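Long-range contact in putative hydrolase (Bacteroides ovatus, PDB 4HBS), which is a putative hydrolase of unknown substrate, built as a five-bladed beta-propeller and possibly acting on glycosidic bonds: residues 79-90 against 385-395. Residues are numbered along the deposited sequence; the frame is centred on the assembly and turned at random.
Sequences FYGVINENRSRG and NFNAPGSADFY
A mixed polar and aromatic contact joins the hairpin 82-90 and the preceding strand 79-80 to residues 385-395, within the connection between strands 371-377 and 399-403; its centre lies about 22 Å from the centre of the chain, consistent with a peripheral position. The clearest evidence is the salt bridge of Arg-87 to Asp-393. Arg-87 grips the Asp-393 carboxylate side-on, NE to OD2 (3.1 Å, nearly straight at 172°) and NH2 to OD1 (2.8 Å), each oxygen met on its syn side, though tilted out of the carboxylate plane. Bends at chi2 and chi3 fold the arginine back to reach it, while Ala-392 CB lies over one guanidinium face. NH1 bonds to Arg-51 O, and Asp-393 OD1 is shared with Arg-396. A methionine in place of Arg-87 would probably leave the Asp-393 carboxylate with Arg-396 but without its two-pronged mate, and Arg-51 O without this donor. In this five-bladed propeller of the DUF5005 family, the hairpin turns through a G1 beta bulge, Arg-87 and Ser-88 both facing Asn-84, and this end meets the type II turn Ala-388 to Ser-391: Gly-390 N donates to Asn-86 O (2.8 Å), and Ala-392 N to Arg-87 O. Ser-391 OG gives its proton to Ala-388 O and accepts Arg-89 N at 3.1 Å, linking turn and strand. Asn-387 N closes on Arg-89 O at 2.9 Å. The Arg-89 guanidinium is sandwiched, Phe-79 CD2 over its centre on one face and Ala-392 CA on the other; its NE reaches Asn-385 O (2.8 Å) in the carbonyl plane, and NH1 bonds to Asn-56 OD1. Beyond it Phe-79, Phe-386 and Tyr-395 form an aromatic cluster, Phe-79 CE1 meeting Phe-386 CZ at 3.4 Å with ring planes 79° apart.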
loop_
_atom_site.group_PDB
_atom_site.type_symbol
_atom_site.label_atom_id
_atom_site.label_comp_id
_atom_site.label_asym_id
_atom_site.label_seq_id
_atom_site.Cartn_x
_atom_site.Cartn_y
_atom_site.Cartn_z
ATOM N N PHE A 79 14.757 2.056 -3.298
ATOM C CA PHE A 79 16.095 2.143 -3.878
ATOM C C PHE A 79 16.012 2.634 -5.323
ATOM O O PHE A 79 15.339 2.020 -6.147
ATOM C CB PHE A 79 16.812 0.786 -3.867
ATOM C CG PHE A 79 17.175 0.266 -2.509
ATOM C CD1 PHE A 79 18.139 0.898 -1.740
ATOM C CD2 PHE A 79 16.589 -0.890 -2.009
ATOM C CE1 PHE A 79 18.470 0.418 -0.468
ATOM C CE2 PHE A 79 16.925 -1.372 -0.741
ATOM C CZ PHE A 79 17.862 -0.713 0.022
ATOM N N TYR A 80 16.722 3.719 -5.624
ATOM C CA TYR A 80 16.826 4.287 -6.950
ATOM C C TYR A 80 18.266 4.252 -7.299
ATOM O O TYR A 80 19.052 4.844 -6.577
ATOM C CB TYR A 80 16.299 5.708 -6.955
ATOM C CG TYR A 80 14.800 5.774 -7.057
ATOM C CD1 TYR A 80 14.006 5.773 -5.918
ATOM C CD2 TYR A 80 14.168 5.849 -8.295
ATOM C CE1 TYR A 80 12.617 5.850 -6.005
ATOM C CE2 TYR A 80 12.788 5.989 -8.394
ATOM C CZ TYR A 80 12.010 5.971 -7.246
ATOM O OH TYR A 80 10.641 6.023 -7.330
ATOM N N GLY A 81 18.633 3.512 -8.340
ATOM C CA GLY A 81 20.026 3.381 -8.724
ATOM C C GLY A 81 20.288 2.296 -9.737
ATOM O O GLY A 81 19.518 2.132 -10.685
ATOM N N VAL A 82 21.363 1.526 -9.520
ATOM C CA VAL A 82 21.860 0.522 -10.460
ATOM C C VAL A 82 21.850 -0.913 -9.883
ATOM O O VAL A 82 22.310 -1.130 -8.764
ATOM C CB VAL A 82 23.307 0.953 -10.866
ATOM C CG1 VAL A 82 24.087 -0.190 -11.501
ATOM C CG2 VAL A 82 23.265 2.148 -11.805
ATOM N N ILE A 83 21.374 -1.891 -10.689
ATOM C CA ILE A 83 21.412 -3.325 -10.339
ATOM C C ILE A 83 22.416 -3.957 -11.286
ATOM O O ILE A 83 22.290 -3.803 -12.508
ATOM C CB ILE A 83 20.049 -4.033 -10.420
ATOM C CG1 ILE A 83 18.981 -3.351 -9.549
ATOM C CG2 ILE A 83 20.190 -5.496 -10.091
ATOM C CD1 ILE A 83 19.229 -3.362 -8.087
ATOM N N ASN A 84 23.404 -4.667 -10.737
ATOM C CA ASN A 84 24.466 -5.272 -11.516
ATOM C C ASN A 84 24.158 -6.734 -11.839
ATOM O O ASN A 84 23.058 -7.222 -11.580
ATOM C CB ASN A 84 25.789 -5.131 -10.746
ATOM C CG ASN A 84 26.177 -3.697 -10.458
ATOM O OD1 ASN A 84 26.411 -3.324 -9.303
ATOM N ND2 ASN A 84 26.320 -2.868 -11.506
ATOM N N GLU A 85 25.115 -7.399 -12.475
ATOM C CA GLU A 85 25.050 -8.807 -12.859
ATOM C C GLU A 85 24.481 -9.689 -11.719
ATOM O O GLU A 85 24.866 -9.524 -10.546
ATOM C CB GLU A 85 26.460 -9.314 -13.261
ATOM C CG GLU A 85 27.070 -8.615 -14.485
ATOM C CD GLU A 85 28.091 -7.509 -14.215
ATOM O OE1 GLU A 85 27.725 -6.491 -13.578
ATOM O OE2 GLU A 85 29.243 -7.638 -14.696
ATOM N N ASN A 86 23.554 -10.614 -12.084
ATOM C CA ASN A 86 22.876 -11.566 -11.181
ATOM C C ASN A 86 22.057 -10.854 -10.105
ATOM O O ASN A 86 22.070 -11.253 -8.943
ATOM C CB ASN A 86 23.863 -12.559 -10.543
ATOM C CG ASN A 86 24.720 -13.278 -11.539
ATOM O OD1 ASN A 86 25.943 -13.165 -11.510
ATOM N ND2 ASN A 86 24.104 -14.048 -12.432
ATOM N N ARG A 87 21.296 -9.825 -10.506
ATOM C CA ARG A 87 20.424 -9.078 -9.597
ATOM C C ARG A 87 21.155 -8.668 -8.316
ATOM O O ARG A 87 20.626 -8.844 -7.228
ATOM C CB ARG A 87 19.160 -9.905 -9.272
ATOM C CG ARG A 87 18.260 -10.147 -10.469
ATOM C CD ARG A 87 17.573 -8.880 -10.936
ATOM N NE ARG A 87 16.670 -8.343 -9.921
ATOM C CZ ARG A 87 16.181 -7.102 -9.903
ATOM N NH1 ARG A 87 16.523 -6.226 -10.846
ATOM N NH2 ARG A 87 15.350 -6.721 -8.934
ATOM N N SER A 88 22.376 -8.143 -8.454
ATOM C CA SER A 88 23.196 -7.715 -7.337
ATOM C C SER A 88 23.084 -6.220 -7.267
ATOM O O SER A 88 23.575 -5.553 -8.165
ATOM C CB SER A 88 24.637 -8.176 -7.544
ATOM O OG SER A 88 25.472 -7.844 -6.449
ATOM N N ARG A 89 22.344 -5.676 -6.286
ATOM C CA ARG A 89 22.136 -4.229 -6.207
ATOM C C ARG A 89 23.449 -3.497 -5.952
ATOM O O ARG A 89 24.236 -3.915 -5.108
ATOM C CB ARG A 89 21.094 -3.883 -5.138
ATOM C CG ARG A 89 20.915 -2.362 -4.830
ATOM C CD ARG A 89 19.469 -2.004 -4.500
ATOM N NE ARG A 89 18.865 -3.000 -3.608
ATOM C CZ ARG A 89 17.645 -3.536 -3.718
ATOM N NH1 ARG A 89 16.819 -3.149 -4.691
ATOM N NH2 ARG A 89 17.236 -4.460 -2.850
ATOM N N GLY A 90 23.661 -2.423 -6.711
ATOM C CA GLY A 90 24.851 -1.593 -6.636
ATOM C C GLY A 90 24.568 -0.257 -5.980
ATOM O O GLY A 90 23.854 -0.203 -4.973
ATOM N N ASN A 385 20.720 -6.161 1.169
ATOM C CA ASN A 385 20.017 -5.543 0.055
ATOM C C ASN A 385 21.022 -5.110 -1.023
ATOM O O ASN A 385 20.585 -4.556 -2.017
ATOM C CB ASN A 385 19.199 -4.311 0.534
ATOM C CG ASN A 385 18.065 -4.668 1.463
ATOM O OD1 ASN A 385 17.127 -5.394 1.093
ATOM N ND2 ASN A 385 18.115 -4.173 2.688
ATOM N N PHE A 386 22.371 -5.358 -0.836
ATOM C CA PHE A 386 23.419 -4.972 -1.803
ATOM C C PHE A 386 24.512 -6.015 -2.021
ATOM O O PHE A 386 24.736 -6.891 -1.186
ATOM C CB PHE A 386 24.157 -3.712 -1.307
ATOM C CG PHE A 386 23.293 -2.572 -0.843
ATOM C CD1 PHE A 386 22.790 -2.545 0.452
ATOM C CD2 PHE A 386 23.034 -1.490 -1.678
ATOM C CE1 PHE A 386 21.992 -1.496 0.884
ATOM C CE2 PHE A 386 22.253 -0.427 -1.237
ATOM C CZ PHE A 386 21.715 -0.452 0.035
ATOM N N ASN A 387 25.248 -5.833 -3.130
ATOM C CA ASN A 387 26.492 -6.493 -3.510
ATOM C C ASN A 387 26.572 -8.032 -3.515
ATOM O O ASN A 387 27.682 -8.550 -3.613
ATOM C CB ASN A 387 27.602 -5.978 -2.598
ATOM C CG ASN A 387 27.883 -4.502 -2.785
ATOM O OD1 ASN A 387 27.594 -3.908 -3.830
ATOM N ND2 ASN A 387 28.443 -3.871 -1.782
ATOM N N ALA A 388 25.476 -8.753 -3.451
ATOM C CA ALA A 388 25.508 -10.218 -3.528
ATOM C C ALA A 388 24.538 -10.643 -4.567
ATOM O O ALA A 388 23.516 -9.968 -4.731
ATOM C CB ALA A 388 25.124 -10.834 -2.195
ATOM N N PRO A 389 24.744 -11.783 -5.244
ATOM C CA PRO A 389 23.743 -12.223 -6.230
ATOM C C PRO A 389 22.327 -12.305 -5.636
ATOM O O PRO A 389 22.151 -12.841 -4.542
ATOM C CB PRO A 389 24.255 -13.601 -6.647
ATOM C CG PRO A 389 25.714 -13.541 -6.411
ATOM C CD PRO A 389 25.883 -12.719 -5.183
ATOM N N GLY A 390 21.350 -11.707 -6.323
ATOM C CA GLY A 390 19.962 -11.722 -5.878
ATOM C C GLY A 390 19.581 -10.754 -4.783
ATOM O O GLY A 390 18.394 -10.627 -4.482
ATOM N N SER A 391 20.554 -10.027 -4.201
ATOM C CA SER A 391 20.320 -9.043 -3.132
ATOM C C SER A 391 19.262 -8.039 -3.495
ATOM O O SER A 391 18.535 -7.572 -2.607
ATOM C CB SER A 391 21.610 -8.311 -2.794
ATOM O OG SER A 391 22.169 -7.700 -3.938
ATOM N N ALA A 392 19.133 -7.718 -4.797
ATOM C CA ALA A 392 18.120 -6.778 -5.263
ATOM C C ALA A 392 16.671 -7.193 -4.900
ATOM O O ALA A 392 15.820 -6.317 -4.712
ATOM C CB ALA A 392 18.221 -6.609 -6.776
ATOM N N ASP A 393 16.401 -8.518 -4.789
ATOM C CA ASP A 393 15.047 -9.054 -4.684
ATOM C C ASP A 393 14.486 -9.392 -3.267
ATOM O O ASP A 393 13.436 -10.045 -3.164
ATOM C CB ASP A 393 14.961 -10.256 -5.612
ATOM C CG ASP A 393 15.096 -9.867 -7.070
ATOM O OD1 ASP A 393 14.412 -8.903 -7.497
ATOM O OD2 ASP A 393 15.951 -10.455 -7.762
ATOM N N PHE A 394 15.067 -8.834 -2.207
ATOM C CA PHE A 394 14.467 -8.980 -0.884
ATOM C C PHE A 394 13.440 -7.891 -0.722
ATOM O O PHE A 394 12.304 -8.128 -0.316
ATOM C CB PHE A 394 15.523 -8.853 0.226
ATOM C CG PHE A 394 16.380 -10.077 0.418
ATOM C CD1 PHE A 394 15.825 -11.269 0.871
ATOM C CD2 PHE A 394 17.750 -10.020 0.223
ATOM C CE1 PHE A 394 16.629 -12.373 1.143
ATOM C CE2 PHE A 394 18.547 -11.145 0.435
ATOM C CZ PHE A 394 17.981 -12.316 0.896
ATOM N N TYR A 395 13.862 -6.671 -1.055
ATOM C CA TYR A 395 13.110 -5.462 -0.876
ATOM C C TYR A 395 12.393 -4.962 -2.137
ATOM O O TYR A 395 12.731 -3.918 -2.691
ATOM C CB TYR A 395 14.080 -4.421 -0.374
ATOM C CG TYR A 395 13.407 -3.269 0.301
ATOM C CD1 TYR A 395 12.721 -3.442 1.495
ATOM C CD2 TYR A 395 13.485 -1.991 -0.230
ATOM C CE1 TYR A 395 12.098 -2.383 2.124
ATOM C CE2 TYR A 395 12.888 -0.918 0.404
ATOM C CZ TYR A 395 12.207 -1.114 1.594
ATOM O OH TYR A 395 11.646 -0.071 2.267
#